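Long-range contacts in protein FucU (Bifidobacterium longum subsp. infantis, PDB 3MVK), which probably interconverts the alpha and beta anomers of L-fucose and the pyranose and furanose forms of D-ribose, as a sugar isomerase of the RbsD/FucU family: residues I8-L13 and V45-H50; T74-V79 and A132-L137; I55-L60 and I96-E101; D70-L75 and A104-S109. All blocks are in the same frame, centred on the assembly; numbering follows the deposited sequence.

Interaction 1 of 4, residues I8-L13 and V45-H50; sequences IIPPEL and VRMDGH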
loop_
_atom_site.group_PDB
_atom_site.type_symbol
_atom_site.label_atom_id
_atom_site.label_comp_id
_atom_site.label_asym_id
_atom_site.label_seq_id
_atom_site.Cartn_x
_atom_site.Cartn_y
_atom_site.Cartn_z
ATOM N N ILE G 8 -16.435 -4.251 -26.038
ATOM C CA ILE G 8 -15.682 -3.063 -25.632
ATOM C C ILE G 8 -15.526 -2.893 -24.110
ATOM O O ILE G 8 -14.673 -2.122 -23.663
ATOM C CB ILE G 8 -16.225 -1.741 -26.266
ATOM C CG1 ILE G 8 -17.577 -1.366 -25.667
ATOM C CG2 ILE G 8 -16.257 -1.848 -27.827
ATOM C CD1 ILE G 8 -17.981 0.075 -26.028
ATOM N N ILE G 9 -16.321 -3.619 -23.331
ATOM C CA ILE G 9 -16.278 -3.472 -21.860
ATOM C C ILE G 9 -15.066 -4.237 -21.287
ATOM O O ILE G 9 -15.032 -5.472 -21.399
ATOM C CB ILE G 9 -17.601 -3.967 -21.212
ATOM C CG1 ILE G 9 -18.790 -3.116 -21.715
ATOM C CG2 ILE G 9 -17.525 -3.929 -19.671
ATOM C CD1 ILE G 9 -20.155 -3.634 -21.292
ATOM N N PRO G 10 -14.085 -3.525 -20.677
ATOM C CA PRO G 10 -12.923 -4.228 -20.098
ATOM C C PRO G 10 -13.327 -4.983 -18.817
ATOM O O PRO G 10 -14.384 -4.679 -18.223
ATOM C CB PRO G 10 -11.933 -3.097 -19.797
ATOM C CG PRO G 10 -12.817 -1.881 -19.549
ATOM C CD PRO G 10 -13.995 -2.057 -20.494
ATOM N N PRO G 11 -12.512 -5.970 -18.393
ATOM C CA PRO G 11 -12.908 -6.791 -17.240
ATOM C C PRO G 11 -13.216 -5.981 -15.968
ATOM O O PRO G 11 -14.171 -6.315 -15.284
ATOM C CB PRO G 11 -11.699 -7.708 -17.028
ATOM C CG PRO G 11 -11.109 -7.845 -18.450
ATOM C CD PRO G 11 -11.274 -6.463 -19.027
ATOM N N GLU G 12 -12.445 -4.935 -15.680
ATOM C CA GLU G 12 -12.748 -4.067 -14.544
ATOM C C GLU G 12 -14.121 -3.413 -14.611
ATOM O O GLU G 12 -14.802 -3.281 -13.592
ATOM C CB GLU G 12 -11.693 -2.987 -14.391
ATOM C CG GLU G 12 -12.014 -2.054 -13.221
ATOM C CD GLU G 12 -10.945 -1.033 -12.965
ATOM O OE1 GLU G 12 -10.123 -0.767 -13.882
ATOM O OE2 GLU G 12 -10.953 -0.486 -11.834
ATOM N N LEU G 13 -14.535 -2.974 -15.790
ATOM C CA LEU G 13 -15.846 -2.338 -15.883
ATOM C C LEU G 13 -16.962 -3.385 -15.717
ATOM O O LEU G 13 -18.014 -3.106 -15.140
ATOM C CB LEU G 13 -15.989 -1.561 -17.200
ATOM C CG LEU G 13 -17.296 -0.799 -17.391
ATOM C CD1 LEU G 13 -17.540 0.187 -16.240
ATOM C CD2 LEU G 13 -17.202 -0.061 -18.731
ATOM N N VAL G 45 -12.665 4.364 -15.072
ATOM C CA VAL G 45 -12.254 3.442 -16.123
ATOM C C VAL G 45 -12.017 4.231 -17.393
ATOM O O VAL G 45 -12.899 4.955 -17.825
ATOM C CB VAL G 45 -13.347 2.355 -16.353
ATOM C CG1 VAL G 45 -12.946 1.416 -17.526
ATOM C CG2 VAL G 45 -13.603 1.553 -15.058
ATOM N N ARG G 46 -10.826 4.113 -17.981
ATOM C CA ARG G 46 -10.519 4.831 -19.228
ATOM C C ARG G 46 -11.149 4.126 -20.407
ATOM O O ARG G 46 -11.035 2.891 -20.544
ATOM C CB ARG G 46 -9.015 4.930 -19.498
ATOM C CG ARG G 46 -8.165 5.564 -18.394
ATOM C CD ARG G 46 -8.665 6.926 -17.946
ATOM N NE ARG G 46 -8.721 7.878 -19.059
ATOM C CZ ARG G 46 -8.844 9.187 -18.897
ATOM N NH1 ARG G 46 -8.883 9.697 -17.673
ATOM N NH2 ARG G 46 -8.924 9.986 -19.962
HETATM N N MSE G 47 -11.796 4.919 -21.258
HETATM C CA MSE G 47 -12.342 4.438 -22.533
HETATM C C MSE G 47 -12.103 5.472 -23.621
HETATM O O MSE G 47 -13.017 5.834 -24.358
HETATM C CB MSE G 47 -13.824 4.166 -22.368
HETATM C CG MSE G 47 -14.029 3.243 -21.225
HETATM SE SE MSE G 47 -13.858 1.485 -21.921
HETATM C CE MSE G 47 -15.803 1.597 -21.737
ATOM N N ASP G 48 -10.854 5.930 -23.693
ATOM C CA ASP G 48 -10.487 7.114 -24.475
ATOM C C ASP G 48 -10.748 6.957 -25.953
ATOM O O ASP G 48 -10.998 7.946 -26.639
ATOM C CB ASP G 48 -9.025 7.495 -24.233
ATOM C CG ASP G 48 -8.785 7.998 -22.815
ATOM O OD1 ASP G 48 -8.797 7.178 -21.881
ATOM O OD2 ASP G 48 -8.589 9.213 -22.643
ATOM N N GLY G 49 -10.700 5.727 -26.448
ATOM C CA GLY G 49 -10.931 5.530 -27.875
ATOM C C GLY G 49 -12.382 5.379 -28.293
ATOM O O GLY G 49 -12.643 5.088 -29.458
ATOM N N HIS G 50 -13.325 5.573 -27.361
ATOM C CA HIS G 50 -14.746 5.297 -27.629
ATOM C C HIS G 50 -15.639 6.506 -27.430
ATOM O O HIS G 50 -15.379 7.355 -26.570
ATOM C CB HIS G 50 -15.274 4.134 -26.777
ATOM C CG HIS G 50 -14.503 2.864 -26.959
ATOM N ND1 HIS G 50 -14.503 2.153 -28.141
ATOM C CD2 HIS G 50 -13.700 2.178 -26.107
ATOM C CE1 HIS G 50 -13.730 1.085 -28.011
ATOM N NE2 HIS G 50 -13.234 1.076 -26.786
HETATM O O HOH W 1 -12.466 -0.796 -24.471
#
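M47, a selenomethionine in this crystal, meets I8, P10 and L13 in turn and makes a good guide through the contact. Its CB faces the 8-13 segment and rests on I55. CG stands beside the backbone N, anti to the carbonyl carbon (chi1 -54°), and further bends at chi2 and chi3 fold the chain into a hook. At the bend, SE comes up against the proline ring, 3.8 Å from P10 CD, with I8 O 4.1 Å from SE. The hook ends in CE, which lies 3.7 Å from L13 CD2, the two side chains crossing at about a right angle. V45 extends the apolar patch, its CG1 3.9 Å from P10 CG. At the other end I8 lays its CB over one face of the H50 imidazole, offset toward the rim, and its CG2 approaches H50 CE1 at 3.9 Å. A water links the I8 backbone to the H50 imidazole, donating to I8 O at 2.7 Å and hydrogen-bonded to H50 NE2 at 3.1 Å. P10 is the N-cap of helix 11-19, so the contact seats the start of that helix on strand 43-47, an outermost strand of the sheet within the chain. H50 stacks on H50 of a second subunit. L13 and M47 both reach I126 of the adjoining strand 124-128, while I8, M47 and H50 lean on helix 52-60.

Interaction 2 of 4, residues T74-V79 and A132-L137; sequences TLMEKV and AQYANL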
loop_
_atom_site.group_PDB
_atom_site.type_symbol
_atom_site.label_atom_id
_atom_site.label_comp_id
_atom_site.label_asym_id
_atom_site.label_seq_id
_atom_site.Cartn_x
_atom_site.Cartn_y
_atom_site.Cartn_z
ATOM N N THR G 74 -29.107 11.472 -16.587
ATOM C CA THR G 74 -29.010 12.921 -16.393
ATOM C C THR G 74 -27.956 13.512 -17.307
ATOM O O THR G 74 -26.813 13.043 -17.322
ATOM C CB THR G 74 -28.645 13.291 -14.919
ATOM O OG1 THR G 74 -29.501 12.597 -14.019
ATOM C CG2 THR G 74 -28.779 14.778 -14.665
ATOM N N LEU G 75 -28.349 14.572 -18.029
ATOM C CA LEU G 75 -27.437 15.373 -18.849
ATOM C C LEU G 75 -26.965 16.635 -18.141
ATOM O O LEU G 75 -27.557 17.079 -17.159
ATOM C CB LEU G 75 -28.125 15.794 -20.168
ATOM C CG LEU G 75 -28.378 14.697 -21.194
ATOM C CD1 LEU G 75 -29.411 15.208 -22.203
ATOM C CD2 LEU G 75 -27.110 14.239 -21.912
HETATM N N MSE G 76 -25.886 17.205 -18.654
HETATM C CA MSE G 76 -25.413 18.513 -18.226
HETATM C C MSE G 76 -26.080 19.596 -19.083
HETATM O O MSE G 76 -26.023 19.543 -20.307
HETATM C CB MSE G 76 -23.896 18.601 -18.399
HETATM C CG MSE G 76 -23.291 19.904 -17.901
HETATM SE SE MSE G 76 -21.418 20.081 -18.292
HETATM C CE MSE G 76 -20.699 19.107 -16.731
ATOM N N GLU G 77 -26.693 20.584 -18.440
ATOM C CA GLU G 77 -27.262 21.727 -19.155
ATOM C C GLU G 77 -26.176 22.613 -19.732
ATOM O O GLU G 77 -25.136 22.806 -19.116
ATOM C CB GLU G 77 -28.126 22.552 -18.192
ATOM C CG GLU G 77 -29.365 21.800 -17.755
ATOM C CD GLU G 77 -30.115 22.444 -16.608
ATOM O OE1 GLU G 77 -29.763 23.563 -16.196
ATOM O OE2 GLU G 77 -31.070 21.809 -16.104
ATOM N N LYS G 78 -26.426 23.178 -20.912
ATOM C CA LYS G 78 -25.456 24.091 -21.507
ATOM C C LYS G 78 -25.318 25.349 -20.674
ATOM O O LYS G 78 -26.304 25.845 -20.114
ATOM C CB LYS G 78 -25.831 24.410 -22.954
ATOM C CG LYS G 78 -25.948 23.145 -23.783
ATOM C CD LYS G 78 -25.973 23.420 -25.291
ATOM C CE LYS G 78 -27.109 24.362 -25.681
ATOM N NZ LYS G 78 -27.304 24.286 -27.169
ATOM N N VAL G 79 -24.096 25.847 -20.585
ATOM C CA VAL G 79 -23.822 27.115 -19.895
ATOM C C VAL G 79 -24.649 28.202 -20.601
ATOM O O VAL G 79 -24.659 28.254 -21.820
ATOM C CB VAL G 79 -22.334 27.431 -19.916
ATOM C CG1 VAL G 79 -22.061 28.830 -19.349
ATOM C CG2 VAL G 79 -21.588 26.364 -19.089
ATOM N N ALA G 132 -17.875 15.460 -28.725
ATOM C CA ALA G 132 -18.972 16.426 -28.550
ATOM C C ALA G 132 -19.006 17.018 -27.133
ATOM O O ALA G 132 -18.751 16.309 -26.143
ATOM C CB ALA G 132 -20.297 15.788 -28.891
ATOM N N GLN G 133 -19.292 18.320 -27.039
ATOM C CA GLN G 133 -19.555 18.927 -25.738
ATOM C C GLN G 133 -20.943 18.575 -25.195
ATOM O O GLN G 133 -21.881 18.221 -25.944
ATOM C CB GLN G 133 -19.407 20.447 -25.774
ATOM C CG GLN G 133 -17.970 20.955 -25.680
ATOM C CD GLN G 133 -17.951 22.465 -25.699
ATOM O OE1 GLN G 133 -18.174 23.080 -26.746
ATOM N NE2 GLN G 133 -17.726 23.075 -24.536
ATOM N N TYR G 134 -21.054 18.703 -23.875
ATOM C CA TYR G 134 -22.253 18.330 -23.118
ATOM C C TYR G 134 -22.742 16.917 -23.424
ATOM O O TYR G 134 -23.943 16.676 -23.475
ATOM C CB TYR G 134 -23.369 19.372 -23.311
ATOM C CG TYR G 134 -22.895 20.774 -22.987
ATOM C CD1 TYR G 134 -22.800 21.209 -21.653
ATOM C CD2 TYR G 134 -22.541 21.668 -24.001
ATOM C CE1 TYR G 134 -22.361 22.495 -21.340
ATOM C CE2 TYR G 134 -22.113 22.974 -23.698
ATOM C CZ TYR G 134 -22.039 23.382 -22.373
ATOM O OH TYR G 134 -21.617 24.653 -22.077
ATOM N N ALA G 135 -21.798 15.991 -23.613
ATOM C CA ALA G 135 -22.131 14.574 -23.879
ATOM C C ALA G 135 -21.987 13.710 -22.624
ATOM O O ALA G 135 -22.026 12.474 -22.694
ATOM C CB ALA G 135 -21.272 14.038 -25.012
ATOM N N ASN G 136 -21.838 14.357 -21.475
ATOM C CA ASN G 136 -21.807 13.636 -20.188
ATOM C C ASN G 136 -23.145 13.043 -19.876
ATOM O O ASN G 136 -24.168 13.659 -20.173
ATOM C CB ASN G 136 -21.426 14.590 -19.067
ATOM C CG ASN G 136 -20.188 15.362 -19.397
ATOM O OD1 ASN G 136 -20.201 16.602 -19.487
ATOM N ND2 ASN G 136 -19.124 14.660 -19.587
ATOM N N LEU G 137 -23.164 11.858 -19.284
ATOM C CA LEU G 137 -24.437 11.247 -18.931
ATOM C C LEU G 137 -24.296 10.455 -17.653
ATOM O O LEU G 137 -23.460 9.549 -17.578
ATOM C CB LEU G 137 -24.938 10.359 -20.081
ATOM C CG LEU G 137 -26.373 9.819 -20.031
ATOM C CD1 LEU G 137 -27.410 10.926 -20.223
ATOM C CD2 LEU G 137 -26.561 8.728 -21.083
HETATM O O HOH W 2 -24.251 16.239 -20.778
#
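Y134 and V79 supply the direct hydrogen bond of this contact: V79 N donates to Y134 OH at 3.1 Å and 168°, the hydroxyl also bonding D82. A water makes the other polar link, accepting from M76 N at 2.8 Å and donating to N136 O at 2.7 Å, with a weaker bond to Y134 O. Among the aromatic contacts, K78 CA makes a CH-pi interaction over one face of the tyrosine ring, 25° off its normal, and K78 CG follows, 3.7 Å from Y134 CD2. The selenomethionine M76 adds an oblique Met-aromatic contact: CG stands anti to the backbone N (chi1 -177°) and the chain bends only at chi3, setting SE 3.8 Å from Y134 CD1. Purely apolar packing joins L75 CD2 to L137 CD1 at 3.7 Å. Replacing Y134 by an alanine would probably leave V79 N without its acceptor and strip K78 and M76 of the surface they pack on. N136 OD1, Q133 NE2 and Y134 N bind a glycerol, possibly marking a pocket. Chemically, one ring with its hydroxyl, helped by a bridging water, fastens the 132-137 loop to the chain running on from strand 73-76, although M76 O is buried without a partner.

Interaction 3 of 4, residues I55-L60 and I96-E101; sequences ILKAIL and IKEHDE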
loop_
_atom_site.group_PDB
_atom_site.type_symbol
_atom_site.label_atom_id
_atom_site.label_comp_id
_atom_site.label_asym_id
_atom_site.label_seq_id
_atom_site.Cartn_x
_atom_site.Cartn_y
_atom_site.Cartn_z
ATOM N N ILE G 55 -20.506 3.617 -25.982
ATOM C CA ILE G 55 -20.436 3.236 -24.573
ATOM C C ILE G 55 -21.830 3.036 -23.977
ATOM O O ILE G 55 -22.085 2.036 -23.310
ATOM C CB ILE G 55 -19.622 4.245 -23.747
ATOM C CG1 ILE G 55 -18.165 4.194 -24.192
ATOM C CG2 ILE G 55 -19.709 3.921 -22.250
ATOM C CD1 ILE G 55 -17.327 5.290 -23.633
ATOM N N LEU G 56 -22.732 3.987 -24.206
ATOM C CA LEU G 56 -24.088 3.846 -23.670
ATOM C C LEU G 56 -24.745 2.596 -24.206
ATOM O O LEU G 56 -25.380 1.855 -23.455
ATOM C CB LEU G 56 -24.938 5.065 -24.024
ATOM C CG LEU G 56 -26.367 5.029 -23.491
ATOM C CD1 LEU G 56 -26.449 4.954 -21.933
ATOM C CD2 LEU G 56 -27.130 6.259 -24.005
ATOM N N LYS G 57 -24.607 2.364 -25.504
ATOM C CA LYS G 57 -25.247 1.202 -26.119
ATOM C C LYS G 57 -24.762 -0.095 -25.456
ATOM O O LYS G 57 -25.567 -0.989 -25.171
ATOM C CB LYS G 57 -24.970 1.160 -27.614
ATOM C CG LYS G 57 -25.682 0.032 -28.351
ATOM C CD LYS G 57 -25.138 -0.055 -29.789
ATOM C CE LYS G 57 -25.704 -1.261 -30.509
ATOM N NZ LYS G 57 -27.169 -1.108 -30.745
ATOM N N ALA G 58 -23.459 -0.188 -25.196
ATOM C CA ALA G 58 -22.885 -1.357 -24.572
ATOM C C ALA G 58 -23.375 -1.526 -23.129
ATOM O O ALA G 58 -23.759 -2.626 -22.711
ATOM C CB ALA G 58 -21.354 -1.291 -24.643
ATOM N N ILE G 59 -23.370 -0.433 -22.375
ATOM C CA ILE G 59 -23.770 -0.463 -20.964
ATOM C C ILE G 59 -25.228 -0.909 -20.816
ATOM O O ILE G 59 -25.537 -1.729 -19.970
ATOM C CB ILE G 59 -23.542 0.892 -20.274
ATOM C CG1 ILE G 59 -22.045 1.093 -20.042
ATOM C CG2 ILE G 59 -24.314 0.971 -18.930
ATOM C CD1 ILE G 59 -21.694 2.494 -19.584
ATOM N N LEU G 60 -26.108 -0.373 -21.651
ATOM C CA LEU G 60 -27.528 -0.668 -21.537
ATOM C C LEU G 60 -27.859 -2.141 -21.796
ATOM O O LEU G 60 -28.887 -2.628 -21.312
ATOM C CB LEU G 60 -28.365 0.248 -22.433
ATOM C CG LEU G 60 -28.354 1.737 -22.069
ATOM C CD1 LEU G 60 -29.122 2.490 -23.125
ATOM C CD2 LEU G 60 -28.917 2.008 -20.679
ATOM N N ILE G 96 -31.630 4.738 -25.198
ATOM C CA ILE G 96 -32.423 4.425 -24.013
ATOM C C ILE G 96 -33.762 3.822 -24.421
ATOM O O ILE G 96 -34.210 2.842 -23.831
ATOM C CB ILE G 96 -32.605 5.663 -23.119
ATOM C CG1 ILE G 96 -31.251 6.022 -22.482
ATOM C CG2 ILE G 96 -33.741 5.449 -22.087
ATOM C CD1 ILE G 96 -31.215 7.348 -21.737
ATOM N N LYS G 97 -34.384 4.391 -25.450
ATOM C CA LYS G 97 -35.719 3.935 -25.883
ATOM C C LYS G 97 -35.711 2.458 -26.273
ATOM O O LYS G 97 -36.728 1.771 -26.124
ATOM C CB LYS G 97 -36.235 4.794 -27.039
ATOM N N GLU G 98 -34.567 1.975 -26.763
ATOM C CA GLU G 98 -34.394 0.563 -27.134
ATOM C C GLU G 98 -34.595 -0.378 -25.941
ATOM O O GLU G 98 -34.960 -1.545 -26.120
ATOM C CB GLU G 98 -33.028 0.329 -27.800
ATOM C CG GLU G 98 -32.900 1.050 -29.149
ATOM C CD GLU G 98 -31.579 0.824 -29.884
ATOM O OE1 GLU G 98 -30.692 0.083 -29.393
ATOM O OE2 GLU G 98 -31.434 1.409 -30.984
ATOM N N HIS G 99 -34.370 0.136 -24.731
ATOM C CA HIS G 99 -34.483 -0.663 -23.500
ATOM C C HIS G 99 -35.584 -0.243 -22.554
ATOM O O HIS G 99 -36.037 -1.034 -21.722
ATOM C CB HIS G 99 -33.164 -0.609 -22.743
ATOM C CG HIS G 99 -32.094 -1.413 -23.393
ATOM N ND1 HIS G 99 -31.204 -0.874 -24.298
ATOM C CD2 HIS G 99 -31.822 -2.735 -23.334
ATOM C CE1 HIS G 99 -30.401 -1.826 -24.734
ATOM N NE2 HIS G 99 -30.763 -2.964 -24.173
ATOM N N ASP G 100 -35.987 1.014 -22.646
ATOM C CA ASP G 100 -36.893 1.575 -21.663
ATOM C C ASP G 100 -37.891 2.468 -22.390
ATOM O O ASP G 100 -37.495 3.451 -23.029
ATOM C CB ASP G 100 -36.093 2.356 -20.617
ATOM C CG ASP G 100 -36.922 2.742 -19.410
ATOM O OD1 ASP G 100 -37.948 3.439 -19.574
ATOM O OD2 ASP G 100 -36.546 2.352 -18.282
ATOM N N GLU G 101 -39.182 2.123 -22.287
ATOM C CA GLU G 101 -40.249 2.828 -23.028
ATOM C C GLU G 101 -40.281 4.338 -22.786
ATOM O O GLU G 101 -40.818 5.095 -23.607
ATOM C CB GLU G 101 -41.630 2.239 -22.689
#
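H99 turns one face of its imidazole toward L60, whose carbonyl oxygen stands 3.4 Å above the ring plane, offset toward the rim; CB of the same leucine also packs against the ring. The other flat group, the E98 carboxylate, meets a charge instead: K57 NZ lies 4.0 Å from E98 OE1, a long salt bridge whose side chains pass each other at a slant. K57 gets there by starting anti to its own backbone nitrogen (chi1 -176°), running out fully extended and bending only at chi4 (67°), which swings the ammonium group toward the glutamate. Between these polar outer parts and the interior lies the apolar centre. L60 sends its CD1 against the backbone of I96, 3.9 Å from I96 CA, and the same methyl is 4.2 Å from I96 CG1. L56 adds a looser touch, its CD2 being 4.4 Å from I96 CG1. I96 O accepts from both H99 N, at 2.9 Å, and D100 N, at 2.8 Å, which ties H99 back to the residue L60 packs on. The contact joins helix 52-60 to the C-terminal part of helix 88-97, and L56 carries the packing inward to L137, L139 and I28 of the sheet. Chemically it is graded, with aliphatic carbons inside and an exposed imidazole and ion pair outside; at such a separation the charges are likely to add only a modest, solvent-screened attraction to what the leucines and isoleucine provide.

Interaction 4 of 4, residues D70-L75 and A104-S109; sequences DKPATL and ADAIGS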
loop_
_atom_site.group_PDB
_atom_site.type_symbol
_atom_site.label_atom_id
_atom_site.label_comp_id
_atom_site.label_asym_id
_atom_site.label_seq_id
_atom_site.Cartn_x
_atom_site.Cartn_y
_atom_site.Cartn_z
ATOM N N ASP G 70 -38.237 8.892 -11.955
ATOM C CA ASP G 70 -38.743 9.199 -13.299
ATOM C C ASP G 70 -37.629 9.400 -14.314
ATOM O O ASP G 70 -37.798 9.062 -15.490
ATOM C CB ASP G 70 -39.618 10.456 -13.281
ATOM C CG ASP G 70 -40.891 10.277 -12.454
ATOM O OD1 ASP G 70 -41.482 9.175 -12.473
ATOM O OD2 ASP G 70 -41.286 11.250 -11.772
ATOM N N LYS G 71 -36.510 9.964 -13.862
ATOM C CA LYS G 71 -35.425 10.340 -14.770
ATOM C C LYS G 71 -34.046 9.774 -14.349
ATOM O O LYS G 71 -33.202 10.495 -13.804
ATOM C CB LYS G 71 -35.386 11.859 -14.944
ATOM C CG LYS G 71 -36.736 12.412 -15.407
ATOM C CD LYS G 71 -36.602 13.725 -16.152
ATOM C CE LYS G 71 -37.974 14.323 -16.475
ATOM N NZ LYS G 71 -38.524 13.727 -17.727
ATOM N N PRO G 72 -33.831 8.474 -14.623
ATOM C CA PRO G 72 -32.594 7.778 -14.190
ATOM C C PRO G 72 -31.331 8.167 -14.981
ATOM O O PRO G 72 -30.212 7.811 -14.562
ATOM C CB PRO G 72 -32.938 6.294 -14.415
ATOM C CG PRO G 72 -33.959 6.302 -15.508
ATOM C CD PRO G 72 -34.803 7.530 -15.211
ATOM N N ALA G 73 -31.504 8.895 -16.096
ATOM C CA ALA G 73 -30.379 9.401 -16.892
ATOM C C ALA G 73 -30.308 10.920 -16.761
ATOM O O ALA G 73 -31.339 11.589 -16.761
ATOM C CB ALA G 73 -30.526 8.975 -18.356
ATOM N N THR G 74 -29.107 11.472 -16.587
ATOM C CA THR G 74 -29.010 12.921 -16.393
ATOM C C THR G 74 -27.956 13.512 -17.307
ATOM O O THR G 74 -26.813 13.043 -17.322
ATOM C CB THR G 74 -28.645 13.291 -14.919
ATOM O OG1 THR G 74 -29.501 12.597 -14.019
ATOM C CG2 THR G 74 -28.779 14.778 -14.665
ATOM N N LEU G 75 -28.349 14.572 -18.029
ATOM C CA LEU G 75 -27.437 15.373 -18.849
ATOM C C LEU G 75 -26.965 16.635 -18.141
ATOM O O LEU G 75 -27.557 17.079 -17.159
ATOM C CB LEU G 75 -28.125 15.794 -20.168
ATOM C CG LEU G 75 -28.378 14.697 -21.194
ATOM C CD1 LEU G 75 -29.411 15.208 -22.203
ATOM C CD2 LEU G 75 -27.110 14.239 -21.912
ATOM N N ALA G 104 -36.635 9.398 -24.246
ATOM C CA ALA G 104 -36.225 10.749 -23.852
ATOM C C ALA G 104 -36.804 11.238 -22.509
ATOM O O ALA G 104 -36.195 12.069 -21.824
ATOM C CB ALA G 104 -36.569 11.739 -24.969
ATOM N N ASP G 105 -37.994 10.758 -22.149
ATOM C CA ASP G 105 -38.625 11.165 -20.884
ATOM C C ASP G 105 -37.868 10.640 -19.650
ATOM O O ASP G 105 -38.079 11.110 -18.528
ATOM C CB ASP G 105 -40.099 10.741 -20.850
ATOM C CG ASP G 105 -40.920 11.427 -21.939
ATOM O OD1 ASP G 105 -40.676 12.620 -22.181
ATOM O OD2 ASP G 105 -41.784 10.779 -22.561
ATOM N N ALA G 106 -36.961 9.698 -19.878
ATOM C CA ALA G 106 -36.147 9.141 -18.791
ATOM C C ALA G 106 -34.905 9.998 -18.537
ATOM O O ALA G 106 -34.115 9.695 -17.632
ATOM C CB ALA G 106 -35.741 7.714 -19.111
ATOM N N ILE G 107 -34.738 11.066 -19.322
ATOM C CA ILE G 107 -33.531 11.888 -19.239
ATOM C C ILE G 107 -33.827 13.255 -18.627
ATOM O O ILE G 107 -34.620 14.028 -19.166
ATOM C CB ILE G 107 -32.860 12.068 -20.633
ATOM C CG1 ILE G 107 -32.656 10.711 -21.321
ATOM C CG2 ILE G 107 -31.534 12.813 -20.480
ATOM C CD1 ILE G 107 -32.092 10.787 -22.725
ATOM N N GLY G 108 -33.205 13.531 -17.482
ATOM C CA GLY G 108 -33.272 14.834 -16.841
ATOM C C GLY G 108 -31.999 15.606 -17.093
ATOM O O GLY G 108 -31.173 15.208 -17.913
ATOM N N SER G 109 -31.835 16.719 -16.385
ATOM C CA SER G 109 -30.645 17.549 -16.556
ATOM C C SER G 109 -30.284 18.295 -15.283
ATOM O O SER G 109 -31.125 18.480 -14.394
ATOM C CB SER G 109 -30.839 18.530 -17.723
ATOM O OG SER G 109 -31.806 19.529 -17.400
HETATM O O HOH W 3 -40.075 9.622 -16.935
#
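A73 and I107 begin a closely knit parallel ladder that continues through T74 with G108 and L75 with S109. A73 N donates to A106 O at 3.1 Å, G108 N returns a bond to A73 O at 2.8 Å, and L75 N reaches G108 O at 2.9 Å, almost straight at 176°. On the face carrying A73, L75 and I107 the aliphatic groups close up, L75 CD1 lying 3.6 Å from I107 CG2. These strands are the two arms of a beta-alpha-beta crossover: the chain leaves 73-76, runs through helix 88-97 and returns in 107-110 alongside, and the helix covers this face with I96 and W89. Toward solvent the contact is held more sparsely. K71 runs extended past the backbone of G108, its CD 3.6 Å from G108 CA, where a side chain on the glycine would be crowded. A turn at chi4 (-84°) then directs K71 NZ to D105 O, which accepts at 2.8 Å with the donor tilted from the carbonyl plane. That oxygen also takes a bond from a water, at 3.0 Å, which donates in addition to D70 O at 2.8 Å. At the far end exposed S109 bonds through its hydroxyl to E77.

Overall arrangement
From the N terminus, interaction 1 closes first, gathering helix 11-19, strand 25-29, helix 35-38 and strand 43-47 into one loop before any other contact opens. The next segment, 55-60, packs on it through I55 and A58 and opens interaction 3, which waits for 96-101. Before it closes, the stretch around strand 73-76 opens both interaction 4 and interaction 2, which share T74 and L75; each therefore crosses interaction 3. Interaction 4 closes next, with strand 107-110, and interaction 2 last, where strand 137-140 begins, so the two start from the same stretch and close in turn. I96 touches A73 and I107, and L56 touches L137, coupling the helices of interaction 3 to the sheet.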